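Local coordinates for L-threonine-O-3-phosphate decarboxylase (Porphyromonas gingivalis, PDB 3FKD), which probably uses pyridoxal 5'-phosphate to decarboxylate L-threonine O-3-phosphate, at residues A[293-298]-A[336-341]; A[55-60]-A[65-70]; A[101-106]-A[309-314]. All coordinates share one frame; numbering follows the deposited sequence.

Contact 1 (A[293-298]-A[336-341])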
ATOM      1  N   LYS A 293      30.610  -4.353  -7.095  1.00 30.98           N
ATOM      2  CA  LYS A 293      29.422  -3.588  -7.466  1.00 32.62           C
ATOM      3  C   LYS A 293      29.717  -2.107  -7.740  1.00 33.20           C
ATOM      4  O   LYS A 293      29.079  -1.470  -8.589  1.00 33.17           O
ATOM      5  CB  LYS A 293      28.341  -3.713  -6.370  1.00 30.76           C
ATOM      6  CG  LYS A 293      27.204  -2.719  -6.498  1.00 26.79           C
ATOM      7  CD  LYS A 293      26.252  -2.733  -5.284  1.00 30.71           C
ATOM      8  CE  LYS A 293      25.009  -1.803  -5.493  1.00 28.32           C
ATOM      9  NZ  LYS A 293      24.437  -1.393  -4.189  1.00 31.30           N
ATOM     10  N   LYS A 294      30.664  -1.567  -6.989  1.00 31.94           N
ATOM     11  CA  LYS A 294      31.106  -0.194  -7.145  1.00 34.01           C
ATOM     12  C   LYS A 294      31.881   0.035  -8.465  1.00 33.30           C
ATOM     13  O   LYS A 294      31.747   1.073  -9.119  1.00 33.11           O
ATOM     14  CB  LYS A 294      31.970   0.164  -5.948  1.00 33.56           C
ATOM     15  CG  LYS A 294      32.545   1.535  -6.001  1.00 39.98           C
ATOM     16  CD  LYS A 294      33.961   1.558  -5.422  1.00 43.47           C
ATOM     17  CE  LYS A 294      34.340   2.949  -4.959  1.00 45.91           C
ATOM     18  NZ  LYS A 294      33.698   3.225  -3.646  1.00 45.66           N
ATOM     19  N   TYR A 295      32.686  -0.951  -8.836  1.00 31.19           N
ATOM     20  CA  TYR A 295      33.491  -0.937 -10.060  1.00 32.27           C
ATOM     21  C   TYR A 295      32.615  -1.021 -11.334  1.00 33.78           C
ATOM     22  O   TYR A 295      32.619  -0.123 -12.173  1.00 33.68           O
ATOM     23  CB  TYR A 295      34.423  -2.139  -9.986  1.00 33.43           C
ATOM     24  CG  TYR A 295      35.273  -2.389 -11.205  1.00 37.53           C
ATOM     25  CD1 TYR A 295      36.524  -1.781 -11.332  1.00 39.53           C
ATOM     26  CD2 TYR A 295      34.855  -3.259 -12.212  1.00 37.44           C
ATOM     27  CE1 TYR A 295      37.328  -2.005 -12.428  1.00 38.61           C
ATOM     28  CE2 TYR A 295      35.652  -3.487 -13.321  1.00 39.08           C
ATOM     29  CZ  TYR A 295      36.895  -2.854 -13.418  1.00 41.16           C
ATOM     30  OH  TYR A 295      37.713  -3.055 -14.505  1.00 42.46           O
HETATM   31  N   MSE A 296      31.876  -2.119 -11.452  1.00 32.11           N
HETATM   32  CA  MSE A 296      30.872  -2.308 -12.464  1.00 32.51           C
HETATM   33  C   MSE A 296      29.977  -1.068 -12.666  1.00 30.45           C
HETATM   34  O   MSE A 296      29.648  -0.714 -13.782  1.00 26.51           O
HETATM   35  CB  MSE A 296      30.038  -3.534 -12.103  1.00 31.30           C
HETATM   36  CG  MSE A 296      30.856  -4.797 -11.963  1.00 32.04           C
HETATM   37 SE   MSE A 296      31.719  -5.322 -13.676  1.00 54.04          SE
HETATM   38  CE  MSE A 296      30.112  -6.045 -14.571  1.00 36.70           C
ATOM     39  N   LEU A 297      29.621  -0.402 -11.577  1.00 30.41           N
ATOM     40  CA  LEU A 297      28.801   0.796 -11.665  1.00 29.44           C
ATOM     41  C   LEU A 297      29.610   1.998 -12.146  1.00 30.32           C
ATOM     42  O   LEU A 297      29.302   2.595 -13.173  1.00 31.79           O
ATOM     43  CB  LEU A 297      28.082   1.111 -10.344  1.00 27.68           C
ATOM     44  CG  LEU A 297      27.089   2.270 -10.528  1.00 28.43           C
ATOM     45  CD1 LEU A 297      25.967   1.877 -11.464  1.00 27.88           C
ATOM     46  CD2 LEU A 297      26.547   2.779  -9.246  1.00 24.40           C
ATOM     47  N   GLU A 298      30.664   2.334 -11.423  1.00 32.49           N
ATOM     48  CA  GLU A 298      31.512   3.458 -11.800  1.00 33.42           C
ATOM     49  C   GLU A 298      32.312   3.281 -13.096  1.00 32.48           C
ATOM     50  O   GLU A 298      32.298   4.160 -13.957  1.00 32.99           O
ATOM     51  CB  GLU A 298      32.408   3.838 -10.626  1.00 33.45           C
ATOM     52  CG  GLU A 298      31.547   4.301  -9.479  1.00 35.70           C
ATOM     53  CD  GLU A 298      32.246   4.263  -8.121  1.00 46.01           C
ATOM     54  OE1 GLU A 298      33.504   4.068  -8.072  1.00 46.97           O
ATOM     55  OE2 GLU A 298      31.516   4.432  -7.103  1.00 44.76           O
ATOM     56  N   GLU A 336      35.948  -9.607 -16.246  1.00 42.02           N
ATOM     57  CA  GLU A 336      37.310 -10.020 -16.542  1.00 44.90           C
ATOM     58  C   GLU A 336      38.283  -8.906 -16.192  1.00 45.55           C
ATOM     59  O   GLU A 336      39.318  -9.129 -15.561  1.00 47.38           O
ATOM     60  CB  GLU A 336      37.433 -10.372 -18.022  1.00 42.34           C
ATOM     61  CG  GLU A 336      38.608 -11.235 -18.301  1.00 52.30           C
ATOM     62  CD  GLU A 336      38.410 -12.109 -19.541  1.00 60.30           C
ATOM     63  OE1 GLU A 336      37.352 -11.949 -20.226  1.00 58.17           O
ATOM     64  OE2 GLU A 336      39.315 -12.952 -19.813  1.00 54.58           O
ATOM     65  N   THR A 337      37.927  -7.697 -16.592  1.00 41.89           N
ATOM     66  CA  THR A 337      38.733  -6.535 -16.297  1.00 44.91           C
ATOM     67  C   THR A 337      38.903  -6.319 -14.790  1.00 43.84           C
ATOM     68  O   THR A 337      39.970  -5.917 -14.311  1.00 42.42           O
ATOM     69  CB  THR A 337      38.100  -5.316 -16.949  1.00 44.16           C
ATOM     70  OG1 THR A 337      38.205  -5.478 -18.363  1.00 46.93           O
ATOM     71  CG2 THR A 337      38.828  -4.057 -16.556  1.00 43.92           C
ATOM     72  N   PHE A 338      37.833  -6.580 -14.054  1.00 42.07           N
ATOM     73  CA  PHE A 338      37.884  -6.523 -12.612  1.00 43.41           C
ATOM     74  C   PHE A 338      38.903  -7.545 -12.080  1.00 44.18           C
ATOM     75  O   PHE A 338      39.871  -7.202 -11.425  1.00 43.27           O
ATOM     76  CB  PHE A 338      36.505  -6.776 -11.999  1.00 39.72           C
ATOM     77  CG  PHE A 338      36.502  -6.750 -10.478  1.00 40.89           C
ATOM     78  CD1 PHE A 338      36.612  -5.546  -9.789  1.00 39.01           C
ATOM     79  CD2 PHE A 338      36.402  -7.928  -9.742  1.00 38.32           C
ATOM     80  CE1 PHE A 338      36.611  -5.518  -8.406  1.00 37.14           C
ATOM     81  CE2 PHE A 338      36.409  -7.902  -8.356  1.00 38.13           C
ATOM     82  CZ  PHE A 338      36.517  -6.700  -7.688  1.00 36.94           C
ATOM     83  N   LEU A 339      38.671  -8.804 -12.391  1.00 43.61           N
ATOM     84  CA  LEU A 339      39.458  -9.869 -11.841  1.00 43.34           C
ATOM     85  C   LEU A 339      40.946  -9.575 -11.969  1.00 49.23           C
ATOM     86  O   LEU A 339      41.715  -9.832 -11.037  1.00 50.58           O
ATOM     87  CB  LEU A 339      39.095 -11.181 -12.523  1.00 45.10           C
ATOM     88  CG  LEU A 339      37.672 -11.645 -12.193  1.00 44.26           C
ATOM     89  CD1 LEU A 339      37.309 -12.924 -12.958  1.00 39.55           C
ATOM     90  CD2 LEU A 339      37.507 -11.816 -10.665  1.00 41.45           C
ATOM     91  N   GLU A 340      41.362  -9.006 -13.096  1.00 48.54           N
ATOM     92  CA  GLU A 340      42.786  -8.779 -13.283  1.00 47.92           C
ATOM     93  C   GLU A 340      43.350  -7.684 -12.374  1.00 49.20           C
ATOM     94  O   GLU A 340      44.520  -7.330 -12.486  1.00 50.21           O
ATOM     95  CB  GLU A 340      43.123  -8.533 -14.752  1.00 50.20           C
ATOM     96  CG  GLU A 340      42.895  -7.132 -15.233  1.00 51.04           C
ATOM     97  CD  GLU A 340      42.459  -7.118 -16.701  1.00 56.91           C
ATOM     98  OE1 GLU A 340      42.063  -8.202 -17.222  1.00 55.58           O
ATOM     99  OE2 GLU A 340      42.494  -6.024 -17.330  1.00 58.17           O
ATOM    100  N   LYS A 341      42.532  -7.188 -11.446  1.00 49.22           N
ATOM    101  CA  LYS A 341      42.940  -6.105 -10.545  1.00 47.57           C
ATOM    102  C   LYS A 341      42.933  -6.539  -9.088  1.00 48.46           C
ATOM    103  O   LYS A 341      42.827  -7.723  -8.788  1.00 51.84           O
ATOM    104  CB  LYS A 341      42.032  -4.891 -10.724  1.00 45.90           C
ATOM    105  CG  LYS A 341      42.070  -4.295 -12.106  1.00 47.37           C
ATOM    106  CD  LYS A 341      40.994  -3.236 -12.236  1.00 48.65           C
ATOM    107  CE  LYS A 341      40.984  -2.345 -10.990  1.00 49.28           C
ATOM    108  NZ  LYS A 341      42.178  -1.439 -10.925  1.00 48.35           N
TER
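Tyr295 reaches out from helix 289-298 and lays its ring against the last turn of helix 325-339, where Phe338 meets it edge-to-face. The edge of Phe338 turns to the face of Tyr295, with ring centroids 5.2 Å apart and planes at 60°. CD1 of Phe338 does the touching: it stands over one face of the tyrosine, off centre, 3.7 Å from Tyr295 CG. Lower down the same side chain, Phe338 CB packs on Tyr295 CE2 at 3.6 Å, so Phe338 touches the tyrosine through its methylene as well as its ring edge. Both aromatic residues hold CG opposite the backbone N (chi1 175° in Tyr295, 179° in Phe338), which carries the Tyr295 ring out to the other helix and sets the CD1 edge of Phe338 against its face.

Lys341, beyond the helix end, adds an aliphatic contact. Its chain is bent at chi3 and chi4, and CD comes within 3.9 Å of Tyr295 CE1, at a slant to the ring. At the phenolic end the methyl of Thr337 lies near the ring plane, but its modelled approach to the hydroxyl is too short to be trusted. The Thr337 hydroxyl is engaged within its own helix, OG1 being hydrogen-bonded to the carbonyl of Lys333.

The contact is a surface patch of apolar and aromatic packing without cross-segment hydrogen bonds. Next to Tyr295, Met296 (selenomethionine) continues the helix-helix packing on Phe331 and Ala334, while Lys293 and Leu297 lie on Leu303, so helix 289-298 touches both strand 302-306 and the C-terminal helix 325-339.

Contact 2 (A[55-60]-A[65-70])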
ATOM      1  N   LEU A  55     -11.606  -6.859  -9.634  1.00 25.96           N
ATOM      2  CA  LEU A  55     -10.362  -7.557  -9.916  1.00 25.06           C
ATOM      3  C   LEU A  55     -10.372  -8.928  -9.265  1.00 25.13           C
ATOM      4  O   LEU A  55     -10.065  -9.926  -9.914  1.00 26.17           O
ATOM      5  CB  LEU A  55      -9.135  -6.760  -9.482  1.00 23.67           C
ATOM      6  CG  LEU A  55      -7.748  -7.295  -9.859  1.00 20.46           C
ATOM      7  CD1 LEU A  55      -7.717  -7.713 -11.339  1.00 21.77           C
ATOM      8  CD2 LEU A  55      -6.703  -6.269  -9.585  1.00 17.32           C
ATOM      9  N   ARG A  56     -10.757  -8.971  -7.994  1.00 26.90           N
ATOM     10  CA  ARG A  56     -10.832 -10.223  -7.254  1.00 27.10           C
ATOM     11  C   ARG A  56     -11.671 -11.229  -8.011  1.00 27.91           C
ATOM     12  O   ARG A  56     -11.247 -12.364  -8.242  1.00 27.62           O
ATOM     13  CB  ARG A  56     -11.423 -10.004  -5.860  1.00 27.80           C
ATOM     14  CG  ARG A  56     -11.356 -11.235  -4.972  1.00 28.69           C
ATOM     15  CD  ARG A  56     -12.112 -11.010  -3.691  1.00 29.35           C
ATOM     16  NE  ARG A  56     -13.557 -10.961  -3.907  1.00 31.33           N
ATOM     17  CZ  ARG A  56     -14.328  -9.917  -3.604  1.00 33.76           C
ATOM     18  NH1 ARG A  56     -13.804  -8.824  -3.066  1.00 31.93           N
ATOM     19  NH2 ARG A  56     -15.632  -9.961  -3.823  1.00 33.73           N
ATOM     20  N   GLN A  57     -12.863 -10.802  -8.398  1.00 27.85           N
ATOM     21  CA  GLN A  57     -13.763 -11.643  -9.177  1.00 30.12           C
ATOM     22  C   GLN A  57     -13.091 -12.189 -10.455  1.00 29.60           C
ATOM     23  O   GLN A  57     -13.092 -13.393 -10.679  1.00 32.12           O
ATOM     24  CB  GLN A  57     -15.059 -10.879  -9.459  1.00 33.47           C
ATOM     25  CG  GLN A  57     -16.018 -11.507 -10.444  1.00 38.01           C
ATOM     26  CD  GLN A  57     -16.614 -12.807  -9.942  1.00 46.27           C
ATOM     27  OE1 GLN A  57     -16.020 -13.893 -10.092  1.00 45.90           O
ATOM     28  NE2 GLN A  57     -17.815 -12.711  -9.360  1.00 49.12           N
HETATM   29  N   MSE A  58     -12.491 -11.331 -11.273  1.00 28.36           N
HETATM   30  CA  MSE A  58     -11.843 -11.813 -12.501  1.00 29.13           C
HETATM   31  C   MSE A  58     -10.596 -12.699 -12.274  1.00 29.28           C
HETATM   32  O   MSE A  58     -10.219 -13.478 -13.153  1.00 30.27           O
HETATM   33  CB  MSE A  58     -11.434 -10.662 -13.407  1.00 28.83           C
HETATM   34  CG  MSE A  58     -12.496  -9.592 -13.648  1.00 29.39           C
HETATM   35 SE   MSE A  58     -11.506  -8.134 -14.492  1.00 56.90          SE
HETATM   36  CE  MSE A  58     -12.598  -6.607 -14.071  1.00 32.32           C
ATOM     37  N   LEU A  59      -9.931 -12.556 -11.131  1.00 26.84           N
ATOM     38  CA  LEU A  59      -8.815 -13.419 -10.823  1.00 25.81           C
ATOM     39  C   LEU A  59      -9.354 -14.801 -10.500  1.00 26.62           C
ATOM     40  O   LEU A  59      -8.894 -15.797 -11.020  1.00 26.31           O
ATOM     41  CB  LEU A  59      -8.015 -12.858  -9.642  1.00 26.12           C
ATOM     42  CG  LEU A  59      -7.104 -11.653  -9.916  1.00 24.31           C
ATOM     43  CD1 LEU A  59      -6.528 -11.055  -8.634  1.00 19.77           C
ATOM     44  CD2 LEU A  59      -5.993 -12.034 -10.910  1.00 21.91           C
ATOM     45  N   ALA A  60     -10.356 -14.855  -9.637  1.00 28.63           N
ATOM     46  CA  ALA A  60     -10.938 -16.120  -9.239  1.00 28.81           C
ATOM     47  C   ALA A  60     -11.272 -16.961 -10.469  1.00 30.51           C
ATOM     48  O   ALA A  60     -10.897 -18.132 -10.556  1.00 30.00           O
ATOM     49  CB  ALA A  60     -12.181 -15.876  -8.414  1.00 30.97           C
ATOM     50  N   VAL A  65     -10.809 -20.586  -9.277  1.00 30.15           N
ATOM     51  CA  VAL A  65     -10.919 -20.598  -7.832  1.00 31.73           C
ATOM     52  C   VAL A  65     -12.139 -19.798  -7.446  1.00 33.99           C
ATOM     53  O   VAL A  65     -12.665 -19.049  -8.257  1.00 35.70           O
ATOM     54  CB  VAL A  65      -9.644 -20.020  -7.165  1.00 30.92           C
ATOM     55  CG1 VAL A  65      -9.882 -19.751  -5.709  1.00 31.91           C
ATOM     56  CG2 VAL A  65      -8.505 -21.003  -7.300  1.00 29.47           C
ATOM     57  N   ASP A  66     -12.618 -19.969  -6.223  1.00 33.42           N
ATOM     58  CA  ASP A  66     -13.763 -19.190  -5.775  1.00 35.99           C
ATOM     59  C   ASP A  66     -13.413 -17.737  -5.489  1.00 34.96           C
ATOM     60  O   ASP A  66     -12.279 -17.399  -5.155  1.00 32.44           O
ATOM     61  CB  ASP A  66     -14.406 -19.832  -4.542  1.00 40.80           C
ATOM     62  CG  ASP A  66     -14.882 -21.268  -4.812  1.00 48.84           C
ATOM     63  OD1 ASP A  66     -14.908 -21.685  -5.996  1.00 47.09           O
ATOM     64  OD2 ASP A  66     -15.237 -21.976  -3.842  1.00 52.99           O
ATOM     65  N   ASN A  67     -14.413 -16.879  -5.637  1.00 36.68           N
ATOM     66  CA  ASN A  67     -14.297 -15.479  -5.280  1.00 34.77           C
ATOM     67  C   ASN A  67     -13.755 -15.347  -3.852  1.00 35.92           C
ATOM     68  O   ASN A  67     -12.968 -14.445  -3.559  1.00 34.44           O
ATOM     69  CB  ASN A  67     -15.675 -14.847  -5.367  1.00 33.82           C
ATOM     70  CG  ASN A  67     -15.633 -13.412  -5.831  1.00 38.65           C
ATOM     71  OD1 ASN A  67     -15.348 -12.489  -5.060  1.00 37.35           O
ATOM     72  ND2 ASN A  67     -15.932 -13.211  -7.116  1.00 40.93           N
ATOM     73  N   ASN A  68     -14.211 -16.255  -2.985  1.00 34.44           N
ATOM     74  CA  ASN A  68     -13.800 -16.367  -1.600  1.00 37.21           C
ATOM     75  C   ASN A  68     -12.303 -16.627  -1.375  1.00 36.87           C
ATOM     76  O   ASN A  68     -11.790 -16.496  -0.256  1.00 35.90           O
ATOM     77  CB  ASN A  68     -14.512 -17.567  -0.991  1.00 41.13           C
ATOM     78  CG  ASN A  68     -15.901 -17.258  -0.564  1.00 50.26           C
ATOM     79  OD1 ASN A  68     -16.221 -16.112  -0.203  1.00 54.04           O
ATOM     80  ND2 ASN A  68     -16.762 -18.282  -0.586  1.00 52.85           N
ATOM     81  N   ALA A  69     -11.615 -17.077  -2.411  1.00 33.69           N
ATOM     82  CA  ALA A  69     -10.267 -17.567  -2.195  1.00 33.25           C
ATOM     83  C   ALA A  69      -9.192 -16.609  -2.689  1.00 30.14           C
ATOM     84  O   ALA A  69      -8.011 -16.939  -2.595  1.00 30.17           O
ATOM     85  CB  ALA A  69     -10.087 -18.971  -2.800  1.00 29.05           C
ATOM     86  N   ILE A  70      -9.588 -15.459  -3.242  1.00 26.51           N
ATOM     87  CA  ILE A  70      -8.603 -14.450  -3.633  1.00 26.02           C
ATOM     88  C   ILE A  70      -8.676 -13.214  -2.748  1.00 25.52           C
ATOM     89  O   ILE A  70      -9.714 -12.845  -2.223  1.00 27.22           O
ATOM     90  CB  ILE A  70      -8.639 -14.052  -5.158  1.00 25.33           C
ATOM     91  CG1 ILE A  70      -7.855 -15.046  -6.014  1.00 27.65           C
ATOM     92  CG2 ILE A  70      -7.986 -12.701  -5.393  1.00 21.56           C
ATOM     93  CD1 ILE A  70      -8.584 -16.318  -6.391  1.00 30.97           C
TER
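Arg56 presents the edge of its guanidinium to Asn67, gripping one oxygen with two nitrogens. NE reaches Asn67 OD1 at 2.6 Å and NH2 reaches the same OD1 at 2.8 Å, both nearly within the guanidinium plane, the NH2 bond being the more bent of the two. The asparagine amide is turned 71° against that plane, so the donors approach OD1 tilted from the carbonyl plane. A bend at chi3 (70°) swings this edge round to Asn67, and NH1 forms a salt bridge with Asp51; the arginine is therefore held by two partners.

The other end of the Asn67 amide, ND2, stands nearly upright to the Gln57 amide; their modelled closeness is doubtful and makes no hydrogen bond.

Ile70 runs past Arg56 in the opposite direction, its CG2 at 3.7 Å from Arg56 CG. That same methyl lies 3.9 Å from Leu59 CD1, and the other branch puts CD1 against Ala60 CA at 3.7 Å, giving the polar grip an apolar base.

At the far end, Val65 N donates to Ala60 O (2.8 Å, 176° at the hydrogen). This return to a carbonyl five residues earlier is a spacing found at C-terminal helix ends. The whole is a helix-turn-strand connection: after helix 53-62 the chain folds back along it through the short 3-10 segment 67-69 into strand 70-73, an edge of the seven-stranded sheet characteristic of the large domain of aminotransferase class I and II proteins.

Contact 3 (A[101-106]-A[309-314]); sequences EYEDAC and NFRGLD
Charge attraction carries the contact between Glu103 and Arg311. The carboxylate stands over a face of the guanidinium instead of meeting its edge: OE2 of Glu103 is 3.2 Å from NH2 of Arg311, yet lies well out of the guanidinium plane, so this salt bridge has no N-H directed at the oxygen. The second oxygen, OE1, comes within 3.3 Å of Arg311 NH1 from above the same flat group, toward its rim. Carboxylate and guanidinium planes are 58° apart, and CZ of Arg311 is about equally far from both Glu103 oxygens. The pair is thus held by charge and not by the directionality of hydrogen bonds.

Conformation explains the reach. Glu103 keeps CG opposite its backbone N and stays extended beyond it (chi2 -166°), carrying the acid outward from helix 100-108. Arg311, which also touches a crystal neighbour, is bent at chi2, and the lattice may influence its pose.

Backbone structure sets the arginine's position. Phe310 to Leu313 form a type II beta turn closed by Leu313 N to Phe310 O (3.1 Å), with Arg311 and Gly312 at its two corners. Gly312 has a positive phi of 94°, where a CB would press on the preceding carbonyl oxygen.

Both charged side chains also rest on Phe115 of strand 112-117, an outermost strand of the seven-stranded sheet. Helix 100-108 packs against helix 75-86 and strand 132-136, while the turn belongs to the loop joining antiparallel neighbours 302-306 and 317-321; the salt bridge thus joins a helix packed on the seven-stranded sheet to a loop of the five-stranded one.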
ATOM      1  N   GLU A 101      11.987 -10.460   3.200  1.00 24.89           N
ATOM      2  CA  GLU A 101      10.677 -10.064   3.647  1.00 24.18           C
ATOM      3  C   GLU A 101       9.849 -11.162   4.311  1.00 23.70           C
ATOM      4  O   GLU A 101       8.947 -10.842   5.079  1.00 25.27           O
ATOM      5  CB  GLU A 101       9.934  -9.377   2.500  1.00 25.54           C
ATOM      6  CG  GLU A 101      10.709  -8.153   1.958  1.00 25.09           C
ATOM      7  CD  GLU A 101      10.849  -7.052   2.990  1.00 27.23           C
ATOM      8  OE1 GLU A 101       9.957  -6.929   3.865  1.00 25.82           O
ATOM      9  OE2 GLU A 101      11.858  -6.312   2.920  1.00 29.92           O
ATOM     10  N   TYR A 102      10.121 -12.436   4.040  1.00 22.77           N
ATOM     11  CA  TYR A 102       9.458 -13.474   4.823  1.00 23.27           C
ATOM     12  C   TYR A 102       9.910 -13.330   6.267  1.00 24.14           C
ATOM     13  O   TYR A 102       9.085 -13.317   7.193  1.00 23.41           O
ATOM     14  CB  TYR A 102       9.722 -14.898   4.330  1.00 21.56           C
ATOM     15  CG  TYR A 102       9.727 -15.075   2.836  1.00 21.76           C
ATOM     16  CD1 TYR A 102       8.858 -14.334   2.006  1.00 20.18           C
ATOM     17  CD2 TYR A 102      10.602 -16.000   2.237  1.00 20.69           C
ATOM     18  CE1 TYR A 102       8.873 -14.515   0.617  1.00 20.56           C
ATOM     19  CE2 TYR A 102      10.634 -16.183   0.866  1.00 21.41           C
ATOM     20  CZ  TYR A 102       9.769 -15.432   0.043  1.00 21.54           C
ATOM     21  OH  TYR A 102       9.807 -15.615  -1.324  1.00 19.50           O
ATOM     22  N   GLU A 103      11.220 -13.173   6.443  1.00 24.29           N
ATOM     23  CA  GLU A 103      11.775 -13.023   7.772  1.00 25.76           C
ATOM     24  C   GLU A 103      11.210 -11.785   8.482  1.00 26.39           C
ATOM     25  O   GLU A 103      10.711 -11.891   9.597  1.00 24.39           O
ATOM     26  CB  GLU A 103      13.291 -12.952   7.738  1.00 26.45           C
ATOM     27  CG  GLU A 103      13.939 -13.460   9.006  1.00 29.87           C
ATOM     28  CD  GLU A 103      15.427 -13.079   9.129  1.00 33.55           C
ATOM     29  OE1 GLU A 103      16.217 -13.356   8.195  1.00 30.52           O
ATOM     30  OE2 GLU A 103      15.806 -12.502  10.184  1.00 37.20           O
ATOM     31  N   ASP A 104      11.298 -10.628   7.828  1.00 26.14           N
ATOM     32  CA  ASP A 104      10.907  -9.371   8.437  1.00 25.52           C
ATOM     33  C   ASP A 104       9.470  -9.443   8.871  1.00 24.95           C
ATOM     34  O   ASP A 104       9.145  -8.983   9.952  1.00 24.06           O
ATOM     35  CB  ASP A 104      11.100  -8.192   7.487  1.00 27.13           C
ATOM     36  CG  ASP A 104      12.543  -8.007   7.071  1.00 31.75           C
ATOM     37  OD1 ASP A 104      13.453  -8.379   7.865  1.00 36.73           O
ATOM     38  OD2 ASP A 104      12.775  -7.496   5.945  1.00 30.29           O
ATOM     39  N   ALA A 105       8.623 -10.052   8.042  1.00 24.38           N
ATOM     40  CA  ALA A 105       7.215 -10.227   8.407  1.00 25.85           C
ATOM     41  C   ALA A 105       7.040 -11.036   9.682  1.00 24.67           C
ATOM     42  O   ALA A 105       6.333 -10.621  10.604  1.00 25.44           O
ATOM     43  CB  ALA A 105       6.409 -10.858   7.274  1.00 22.99           C
ATOM     44  N   CYS A 106       7.655 -12.208   9.683  1.00 25.43           N
ATOM     45  CA  CYS A 106       7.583 -13.149  10.778  1.00 25.13           C
ATOM     46  C   CYS A 106       8.105 -12.523  12.076  1.00 27.61           C
ATOM     47  O   CYS A 106       7.623 -12.833  13.159  1.00 27.13           O
ATOM     48  CB  CYS A 106       8.396 -14.394  10.438  1.00 25.42           C
ATOM     49  SG  CYS A 106       7.507 -15.653   9.477  1.00 26.47           S
ATOM     50  N   ASN A 309      23.703  -9.240   2.090  1.00 27.08           N
ATOM     51  CA  ASN A 309      22.704  -9.092   3.147  1.00 26.62           C
ATOM     52  C   ASN A 309      21.655 -10.199   3.193  1.00 28.37           C
ATOM     53  O   ASN A 309      20.669 -10.082   3.905  1.00 30.22           O
ATOM     54  CB  ASN A 309      22.047  -7.700   3.127  1.00 24.19           C
ATOM     55  CG  ASN A 309      21.112  -7.478   1.917  1.00 27.52           C
ATOM     56  OD1 ASN A 309      21.125  -8.221   0.914  1.00 26.45           O
ATOM     57  ND2 ASN A 309      20.298  -6.435   2.014  1.00 26.49           N
ATOM     58  N   PHE A 310      21.855 -11.252   2.409  1.00 27.52           N
ATOM     59  CA  PHE A 310      20.997 -12.420   2.483  1.00 27.16           C
ATOM     60  C   PHE A 310      21.496 -13.318   3.614  1.00 28.02           C
ATOM     61  O   PHE A 310      22.688 -13.592   3.730  1.00 26.64           O
ATOM     62  CB  PHE A 310      21.005 -13.206   1.151  1.00 28.29           C
ATOM     63  CG  PHE A 310      19.973 -12.736   0.138  1.00 28.01           C
ATOM     64  CD1 PHE A 310      18.637 -13.107   0.258  1.00 25.91           C
ATOM     65  CD2 PHE A 310      20.339 -11.938  -0.940  1.00 25.47           C
ATOM     66  CE1 PHE A 310      17.703 -12.705  -0.676  1.00 23.26           C
ATOM     67  CE2 PHE A 310      19.370 -11.495  -1.842  1.00 24.19           C
ATOM     68  CZ  PHE A 310      18.068 -11.894  -1.711  1.00 20.94           C
ATOM     69  N   ARG A 311      20.577 -13.765   4.453  1.00 28.61           N
ATOM     70  CA  ARG A 311      20.898 -14.756   5.446  1.00 29.10           C
ATOM     71  C   ARG A 311      21.555 -15.969   4.810  1.00 31.33           C
ATOM     72  O   ARG A 311      20.995 -16.604   3.899  1.00 30.73           O
ATOM     73  CB  ARG A 311      19.650 -15.171   6.186  1.00 30.37           C
ATOM     74  CG  ARG A 311      19.798 -15.007   7.682  1.00 32.89           C
ATOM     75  CD  ARG A 311      19.019 -16.091   8.425  1.00 35.99           C
ATOM     76  NE  ARG A 311      18.542 -15.713   9.762  1.00 38.32           N
ATOM     77  CZ  ARG A 311      18.597 -14.495  10.302  1.00 42.36           C
ATOM     78  NH1 ARG A 311      19.134 -13.469   9.642  1.00 42.39           N
ATOM     79  NH2 ARG A 311      18.090 -14.299  11.522  1.00 45.04           N
ATOM     80  N   GLY A 312      22.761 -16.290   5.268  1.00 31.24           N
ATOM     81  CA  GLY A 312      23.447 -17.450   4.720  1.00 30.46           C
ATOM     82  C   GLY A 312      24.419 -17.203   3.582  1.00 32.49           C
ATOM     83  O   GLY A 312      24.983 -18.162   3.022  1.00 34.20           O
ATOM     84  N   LEU A 313      24.632 -15.930   3.241  1.00 29.85           N
ATOM     85  CA  LEU A 313      25.652 -15.545   2.272  1.00 29.95           C
ATOM     86  C   LEU A 313      26.558 -14.490   2.883  1.00 30.46           C
ATOM     87  O   LEU A 313      26.111 -13.700   3.696  1.00 32.17           O
ATOM     88  CB  LEU A 313      25.016 -15.002   0.980  1.00 29.89           C
ATOM     89  CG  LEU A 313      23.848 -15.797   0.407  1.00 28.26           C
ATOM     90  CD1 LEU A 313      23.336 -15.134  -0.852  1.00 25.81           C
ATOM     91  CD2 LEU A 313      24.263 -17.262   0.164  1.00 26.97           C
ATOM     92  N   ASP A 314      27.832 -14.464   2.493  1.00 31.85           N
ATOM     93  CA  ASP A 314      28.744 -13.425   2.990  1.00 32.75           C
ATOM     94  C   ASP A 314      29.041 -12.384   1.878  1.00 32.83           C
ATOM     95  O   ASP A 314      28.278 -12.274   0.919  1.00 32.52           O
ATOM     96  CB  ASP A 314      30.022 -14.058   3.566  1.00 32.49           C
ATOM     97  CG  ASP A 314      30.778 -14.893   2.539  1.00 34.80           C
ATOM     98  OD1 ASP A 314      30.328 -14.967   1.376  1.00 33.89           O
ATOM     99  OD2 ASP A 314      31.833 -15.462   2.885  1.00 40.92           O
TER

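How the contacts relate
Contacts 1 and 3 are surface contacts, whereas contact 2 is partly buried and covers the most area. Their chemistry differs too: contact 1 is aromatic and aliphatic packing between two helices, contact 3 a lone ion pair, and contact 2 combines side-chain hydrogen bonds, a backbone bond and apolar packing in a short connection. Contacts 1 and 3 both involve structure around the five-stranded sheet, one through helix 289-298, which packs on strand 302-306, and its partner helix, the other through the loop after that strand; their nearest atoms are about 9 Å apart. Contact 2 lies on the opposite side of the chain's centre from contact 1, but shares the seven-stranded sheet with contact 3, each near a different outermost strand.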